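Local coordinates for ULam111 (Flavobacterium sp., PDB 5WUT), which probably hydrolyses the beta-1,3-glucosidic bonds of laminarin, as a laminarinase of glycoside hydrolase family 16, at residues G126-P129 / H130-F133; D154-Q158 / G159-Y163; V217-A220 / I221-Q224. All blocks are in the same frame, centred on the assembly; numbering follows the deposited sequence.

Contact 1 of 3, residues G126-P129 / H130-F133; sequences GKEP and HMVF
E128 and F133 meet where a type II beta turn, running from E128 to M131, feeds strand 131-137 of the beta-jelly roll. OE1 of E128 lies in the plane of the F133 ring, at its edge, 3.6 Å from CZ, with carboxylate and ring planes 85° apart. This approach presents the carboxylate oxygen to the ring's weakly positive C-H rim rather than to its electron-rich face. E128 reaches that edge because its CG stands anti to the carbonyl carbon (chi1 -65°) and the chain runs extended beyond. The same OE1 forms a salt bridge with R150 of the neighbouring strand 148-152, and the F133 side chain also packs on R150.

Within the turn itself, P129 CB sits almost squarely over the imidazole face of H130, 4.0 Å from the ring centroid, a CH-pi contact. P129 and H130 fill the two central positions of the turn, and H130 carries the positive phi (68°) expected of the second. Further along, M131 CG packs 3.6 Å from P129 O, and its side chain continues onto R150 and R152. The turn is left wide at its mouth: E128 O and M131 N stand 3.7 Å apart and form no hydrogen bond. A water links the two ends by way of their carbonyls, 2.9 Å from E128 O and 2.8 Å from M131 O.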
loop_
_atom_site.group_PDB
_atom_site.type_symbol
_atom_site.label_atom_id
_atom_site.label_comp_id
_atom_site.label_asym_id
_atom_site.label_seq_id
_atom_site.Cartn_x
_atom_site.Cartn_y
_atom_site.Cartn_z
ATOM N N GLY A 126 11.288 15.772 0.873
ATOM C CA GLY A 126 10.349 16.667 0.229
ATOM C C GLY A 126 10.698 17.009 -1.214
ATOM O O GLY A 126 9.834 17.464 -1.975
ATOM N N LYS A 127 11.964 16.821 -1.584
ATOM C CA LYS A 127 12.388 17.039 -2.965
ATOM C C LYS A 127 11.830 15.988 -3.924
ATOM O O LYS A 127 11.877 16.168 -5.142
ATOM C CB LYS A 127 13.911 17.066 -3.073
ATOM C CG LYS A 127 14.581 15.749 -2.729
ATOM C CD LYS A 127 16.058 15.776 -3.037
ATOM C CE LYS A 127 16.712 14.451 -2.721
ATOM N NZ LYS A 127 18.187 14.445 -3.008
ATOM N N GLU A 128 11.312 14.894 -3.365
ATOM C CA GLU A 128 10.667 13.844 -4.154
ATOM C C GLU A 128 9.268 13.572 -3.625
ATOM O O GLU A 128 9.053 12.610 -2.876
ATOM C CB GLU A 128 11.474 12.547 -4.127
ATOM C CG GLU A 128 12.839 12.604 -4.789
ATOM C CD GLU A 128 13.490 11.231 -4.840
ATOM O OE1 GLU A 128 12.761 10.246 -5.117
ATOM O OE2 GLU A 128 14.716 11.137 -4.593
ATOM N N PRO A 129 8.297 14.409 -4.013
ATOM C CA PRO A 129 6.938 14.229 -3.500
ATOM C C PRO A 129 6.350 12.882 -3.890
ATOM O O PRO A 129 6.789 12.282 -4.888
ATOM C CB PRO A 129 6.150 15.363 -4.156
ATOM C CG PRO A 129 7.189 16.383 -4.534
ATOM C CD PRO A 129 8.429 15.612 -4.855
ATOM N N HIS A 130 5.371 12.433 -3.108
ATOM C CA HIS A 130 4.586 11.244 -3.445
ATOM C C HIS A 130 5.394 9.955 -3.395
ATOM O O HIS A 130 5.011 8.969 -4.024
ATOM C CB HIS A 130 3.959 11.395 -4.836
ATOM C CG HIS A 130 3.252 12.694 -5.041
ATOM N ND1 HIS A 130 2.574 13.341 -4.030
ATOM C CD2 HIS A 130 3.112 13.463 -6.145
ATOM C CE1 HIS A 130 2.045 14.456 -4.504
ATOM N NE2 HIS A 130 2.355 14.552 -5.784
ATOM N N MET A 131 6.514 9.972 -2.671
ATOM C CA MET A 131 7.361 8.789 -2.510
ATOM C C MET A 131 7.750 8.628 -1.050
ATOM O O MET A 131 8.007 9.621 -0.360
ATOM C CB MET A 131 8.652 8.890 -3.344
ATOM C CG MET A 131 8.479 9.098 -4.833
ATOM S SD MET A 131 7.873 7.618 -5.654
ATOM C CE MET A 131 7.027 8.362 -7.051
ATOM N N VAL A 132 7.793 7.385 -0.578
ATOM C CA VAL A 132 8.439 7.088 0.701
ATOM C C VAL A 132 9.456 5.977 0.523
ATOM O O VAL A 132 9.403 5.223 -0.450
ATOM C CB VAL A 132 7.441 6.684 1.785
ATOM C CG1 VAL A 132 6.433 7.797 2.004
ATOM C CG2 VAL A 132 6.752 5.377 1.412
ATOM N N PHE A 133 10.372 5.868 1.477
ATOM C CA PHE A 133 11.454 4.894 1.403
ATOM C C PHE A 133 11.434 4.044 2.657
ATOM O O PHE A 133 11.149 4.561 3.731
ATOM C CB PHE A 133 12.805 5.601 1.252
ATOM C CG PHE A 133 12.880 6.521 0.062
ATOM C CD1 PHE A 133 12.373 7.815 0.126
ATOM C CD2 PHE A 133 13.459 6.094 -1.118
ATOM C CE1 PHE A 133 12.436 8.659 -0.974
ATOM C CE2 PHE A 133 13.522 6.937 -2.219
ATOM C CZ PHE A 133 13.012 8.219 -2.140
HETATM O O HOH W 1 10.358 11.183 -0.660
#

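Contact 2 of 3, residues D154-Q158 / G159-Y163; sequences DTIEQ and GFHLY
The backbone from T155 to Q158 folds into a type I beta turn, closed by a 2.9 Å bond from Q158 N to T155 O, and G159 then swings the chain round so that H161 faces back into the turn. A side chain on G159 would be hard to fit, since the residue has positive phi and a CB there would fall 2.9 Å from Q158 O. H161 NE2 divides its proton between two carbonyls, T155 O at 3.0 Å and Q158 O at 2.9 Å; both bonds are weak and well bent, with N-H...O angles of 128° and 127°. ND1 of the same ring is hydrogen-bonded to D177, and a carboxylate there together with the carbonyls at NE2 would tend to stabilise a doubly protonated imidazole.

Over one face of the ring lies I156 CD1, 3.9 Å from its centroid, in a CH-pi contact. In the jelly roll this is the entry to strand 161-167, which pairs with strands 83-90 and 172-176, while Y163 packs on I121 and L122 of strand 118-123. I156 directs CG1 anti to its own N (chi1 -158°), which lets CD1 touch both the imidazole and Y163, 3.3 Å from the Y163 OH. T155, the first residue of the turn, packs on N178 of the second subunit. One water bridges I156 O and G159 O, and another joins Q158 O, at 2.8 Å, to F160 O.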
loop_
_atom_site.group_PDB
_atom_site.type_symbol
_atom_site.label_atom_id
_atom_site.label_comp_id
_atom_site.label_asym_id
_atom_site.label_seq_id
_atom_site.Cartn_x
_atom_site.Cartn_y
_atom_site.Cartn_z
ATOM N N ASP A 154 0.662 8.780 -4.004
ATOM C CA ASP A 154 0.414 10.173 -4.384
ATOM C C ASP A 154 -0.299 10.991 -3.315
ATOM O O ASP A 154 -0.316 12.223 -3.380
ATOM C CB ASP A 154 -0.399 10.235 -5.681
ATOM C CG ASP A 154 0.417 9.867 -6.890
ATOM O OD1 ASP A 154 1.630 9.589 -6.743
ATOM O OD2 ASP A 154 -0.155 9.857 -7.998
ATOM N N THR A 155 -0.902 10.308 -2.349
ATOM C CA THR A 155 -1.627 10.960 -1.272
ATOM C C THR A 155 -0.813 11.117 0.011
ATOM O O THR A 155 -1.357 11.544 1.021
ATOM C CB THR A 155 -2.891 10.159 -0.887
ATOM O OG1 THR A 155 -2.509 8.810 -0.600
ATOM C CG2 THR A 155 -3.891 10.162 -2.017
ATOM N N ILE A 156 0.477 10.787 -0.008
ATOM C CA ILE A 156 1.196 10.681 1.269
ATOM C C ILE A 156 1.311 12.020 2.014
ATOM O O ILE A 156 1.367 12.043 3.242
ATOM C CB ILE A 156 2.617 10.064 1.074
ATOM C CG1 ILE A 156 3.143 9.463 2.392
ATOM C CG2 ILE A 156 3.599 11.071 0.459
ATOM C CD1 ILE A 156 2.420 8.182 2.826
ATOM N N GLU A 157 1.308 13.127 1.281
ATOM C CA GLU A 157 1.383 14.446 1.897
ATOM C C GLU A 157 0.055 14.877 2.530
ATOM O O GLU A 157 0.008 15.882 3.249
ATOM C CB GLU A 157 1.823 15.490 0.865
ATOM C CG GLU A 157 3.266 15.382 0.395
ATOM C CD GLU A 157 3.458 14.425 -0.765
ATOM O OE1 GLU A 157 2.443 13.881 -1.277
ATOM O OE2 GLU A 157 4.627 14.216 -1.174
ATOM N N GLN A 158 -1.023 14.147 2.251
ATOM C CA GLN A 158 -2.349 14.517 2.763
ATOM C C GLN A 158 -2.660 13.800 4.063
ATOM O O GLN A 158 -2.727 12.573 4.085
ATOM C CB GLN A 158 -3.447 14.179 1.742
ATOM C CG GLN A 158 -3.318 14.872 0.392
ATOM C CD GLN A 158 -4.125 14.173 -0.697
ATOM O OE1 GLN A 158 -5.230 13.686 -0.453
ATOM N NE2 GLN A 158 -3.572 14.118 -1.906
ATOM N N GLY A 159 -2.875 14.562 5.132
ATOM C CA GLY A 159 -3.313 13.993 6.395
ATOM C C GLY A 159 -2.289 13.094 7.059
ATOM O O GLY A 159 -1.096 13.151 6.742
ATOM N N PHE A 160 -2.771 12.243 7.964
ATOM C CA PHE A 160 -1.920 11.280 8.675
ATOM C C PHE A 160 -1.902 9.920 7.969
ATOM O O PHE A 160 -2.910 9.490 7.409
ATOM C CB PHE A 160 -2.393 11.110 10.131
ATOM C CG PHE A 160 -2.012 12.262 11.022
ATOM C CD1 PHE A 160 -2.728 13.454 10.975
ATOM C CD2 PHE A 160 -0.926 12.162 11.890
ATOM C CE1 PHE A 160 -2.370 14.536 11.778
ATOM C CE2 PHE A 160 -0.560 13.241 12.698
ATOM C CZ PHE A 160 -1.291 14.429 12.641
ATOM N N HIS A 161 -0.740 9.267 7.988
ATOM C CA HIS A 161 -0.605 7.908 7.481
ATOM C C HIS A 161 0.091 7.039 8.508
ATOM O O HIS A 161 0.701 7.538 9.457
ATOM C CB HIS A 161 0.171 7.891 6.169
ATOM C CG HIS A 161 -0.527 8.614 5.065
ATOM N ND1 HIS A 161 -1.256 7.961 4.090
ATOM C CD2 HIS A 161 -0.638 9.936 4.796
ATOM C CE1 HIS A 161 -1.775 8.850 3.266
ATOM N NE2 HIS A 161 -1.415 10.059 3.669
ATOM N N LEU A 162 0.001 5.730 8.299
ATOM C CA LEU A 162 0.612 4.749 9.189
ATOM C C LEU A 162 1.877 4.176 8.570
ATOM O O LEU A 162 1.898 3.819 7.377
ATOM C CB LEU A 162 -0.371 3.615 9.495
ATOM C CG LEU A 162 -1.727 4.010 10.070
ATOM C CD1 LEU A 162 -2.535 2.740 10.285
ATOM C CD2 LEU A 162 -1.585 4.780 11.362
ATOM N N TYR A 163 2.926 4.101 9.383
ATOM C CA TYR A 163 4.211 3.555 8.976
ATOM C C TYR A 163 4.585 2.488 9.971
ATOM O O TYR A 163 4.616 2.778 11.156
ATOM C CB TYR A 163 5.276 4.657 8.930
ATOM C CG TYR A 163 4.921 5.831 8.050
ATOM C CD1 TYR A 163 4.103 6.863 8.508
ATOM C CD2 TYR A 163 5.436 5.933 6.760
ATOM C CE1 TYR A 163 3.786 7.943 7.687
ATOM C CE2 TYR A 163 5.138 7.007 5.952
ATOM C CZ TYR A 163 4.313 8.013 6.413
ATOM O OH TYR A 163 4.017 9.092 5.581
HETATM O O HOH W 2 1.278 13.375 5.594
HETATM O O HOH W 3 -4.443 10.621 5.062
#

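Contact 3 of 3, residues V217-A220 / I221-Q224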
loop_
_atom_site.group_PDB
_atom_site.type_symbol
_atom_site.label_atom_id
_atom_site.label_comp_id
_atom_site.label_asym_id
_atom_site.label_seq_id
_atom_site.Cartn_x
_atom_site.Cartn_y
_atom_site.Cartn_z
ATOM N N VAL A 217 17.920 23.363 -0.974
ATOM C CA VAL A 217 16.861 23.677 -0.025
ATOM C C VAL A 217 16.099 24.904 -0.499
ATOM O O VAL A 217 16.690 25.962 -0.749
ATOM C CB VAL A 217 17.402 23.933 1.400
ATOM C CG1 VAL A 217 16.271 24.337 2.338
ATOM C CG2 VAL A 217 18.089 22.700 1.945
ATOM N N ASP A 218 14.787 24.756 -0.625
ATOM C CA ASP A 218 13.887 25.862 -0.931
ATOM C C ASP A 218 13.543 26.618 0.351
ATOM O O ASP A 218 12.688 26.192 1.129
ATOM C CB ASP A 218 12.630 25.323 -1.617
ATOM C CG ASP A 218 11.585 26.396 -1.893
ATOM O OD1 ASP A 218 11.867 27.597 -1.686
ATOM O OD2 ASP A 218 10.477 26.027 -2.358
ATOM N N ASP A 219 14.200 27.751 0.576
ATOM C CA ASP A 219 14.045 28.447 1.849
ATOM C C ASP A 219 12.648 29.040 2.051
ATOM O O ASP A 219 12.288 29.421 3.164
ATOM C CB ASP A 219 15.104 29.546 1.979
ATOM C CG ASP A 219 16.497 28.989 2.218
ATOM O OD1 ASP A 219 16.622 27.918 2.851
ATOM O OD2 ASP A 219 17.480 29.616 1.758
ATOM N N ALA A 220 11.849 29.106 0.993
ATOM C CA ALA A 220 10.492 29.622 1.116
ATOM C C ALA A 220 9.581 28.661 1.887
ATOM O O ALA A 220 8.502 29.055 2.334
ATOM C CB ALA A 220 9.903 29.894 -0.255
ATOM N N ILE A 221 10.004 27.407 2.039
ATOM C CA ILE A 221 9.123 26.415 2.664
ATOM C C ILE A 221 8.997 26.582 4.180
ATOM O O ILE A 221 8.048 26.089 4.781
ATOM C CB ILE A 221 9.578 24.942 2.374
ATOM C CG1 ILE A 221 10.828 24.542 3.170
ATOM C CG2 ILE A 221 9.759 24.710 0.881
ATOM C CD1 ILE A 221 11.310 23.104 2.873
ATOM N N PHE A 222 9.953 27.259 4.800
ATOM C CA PHE A 222 10.004 27.320 6.257
ATOM C C PHE A 222 9.035 28.352 6.810
ATOM O O PHE A 222 8.868 29.421 6.224
ATOM C CB PHE A 222 11.429 27.613 6.719
ATOM C CG PHE A 222 12.405 26.570 6.303
ATOM C CD1 PHE A 222 12.397 25.329 6.935
ATOM C CD2 PHE A 222 13.284 26.785 5.257
ATOM C CE1 PHE A 222 13.284 24.330 6.554
ATOM C CE2 PHE A 222 14.173 25.795 4.867
ATOM C CZ PHE A 222 14.165 24.560 5.512
ATOM N N PRO A 223 8.408 28.051 7.955
ATOM C CA PRO A 223 8.594 26.853 8.786
ATOM C C PRO A 223 7.784 25.639 8.319
ATOM O O PRO A 223 6.750 25.795 7.686
ATOM C CB PRO A 223 8.118 27.323 10.161
ATOM C CG PRO A 223 7.036 28.297 9.847
ATOM C CD PRO A 223 7.497 29.022 8.592
ATOM N N GLN A 224 8.267 24.438 8.638
ATOM C CA GLN A 224 7.549 23.213 8.280
ATOM C C GLN A 224 7.348 22.325 9.493
ATOM O O GLN A 224 8.273 22.142 10.284
ATOM C CB GLN A 224 8.313 22.448 7.200
ATOM C CG GLN A 224 8.119 22.983 5.782
ATOM C CD GLN A 224 6.670 22.914 5.316
ATOM O OE1 GLN A 224 5.963 21.934 5.573
ATOM N NE2 GLN A 224 6.221 23.952 4.625
HETATM O O HOH W 4 10.687 30.710 4.598
#
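V217 presents CG1 to the edge of the F222 ring, near its plane and 3.6 Å from CE2, just before an Asx turn in the loop that leads into strand 224-234 of the jelly roll. The two side chains cross at about a right angle, and both also pack on I208 of strand 200-208.

D218 makes the turn. With CG opposite the backbone N (chi1 176°), its carboxylate is set so that OD1 accepts from A220 N at 3.1 Å, met from above the carboxylate plane. The main-chain oxygen of D218 accepts as well: I221 N donates to it at 3.1 Å in a nearly straight bond (168°), approaching from above the carbonyl plane. I221 lies against the same residue through CG2, 3.6 Å from D218 OD2. With an alanine here, A220 N would probably be left without its carboxylate partner and I221 CG2 would lose part of its packing, although the bond from I221 N to D218 O needs no side chain.

D219 also meets F222: its O lies at the rim of the ring, 3.5 Å from CD2, while OD1 is hydrogen-bonded to Y67, whose own ring meets that of F222. Past A220, I221 places CG1 over the centre of one F222 face. After the cis peptide before P223, the Q224 amide curls back, and NE2, with its partner close to the amide plane, donates to I221 O at 2.8 Å.

In the fold
From the N terminus the three contacts follow in series; none nests in or crosses another. Contact 1 closes the connection between the antiparallel strands 118-123 and 131-137. Contact 2 closes the passage from strand 148-152, partner of 131-137, to strand 161-167, which pairs with 83-90 in the facing layer of the jelly roll. These two touch directly: E157 OE2 probably accepts a hydrogen bond from H130 N at 2.7 Å, and I156 CG1 packs on V132 CG1. Contact 3 shapes the run from helix 210-213 into strand 224-234, itself a partner of 83-90. It touches neither, its nearest atoms being about 7 Å from contact 1 and 9 Å from contact 2.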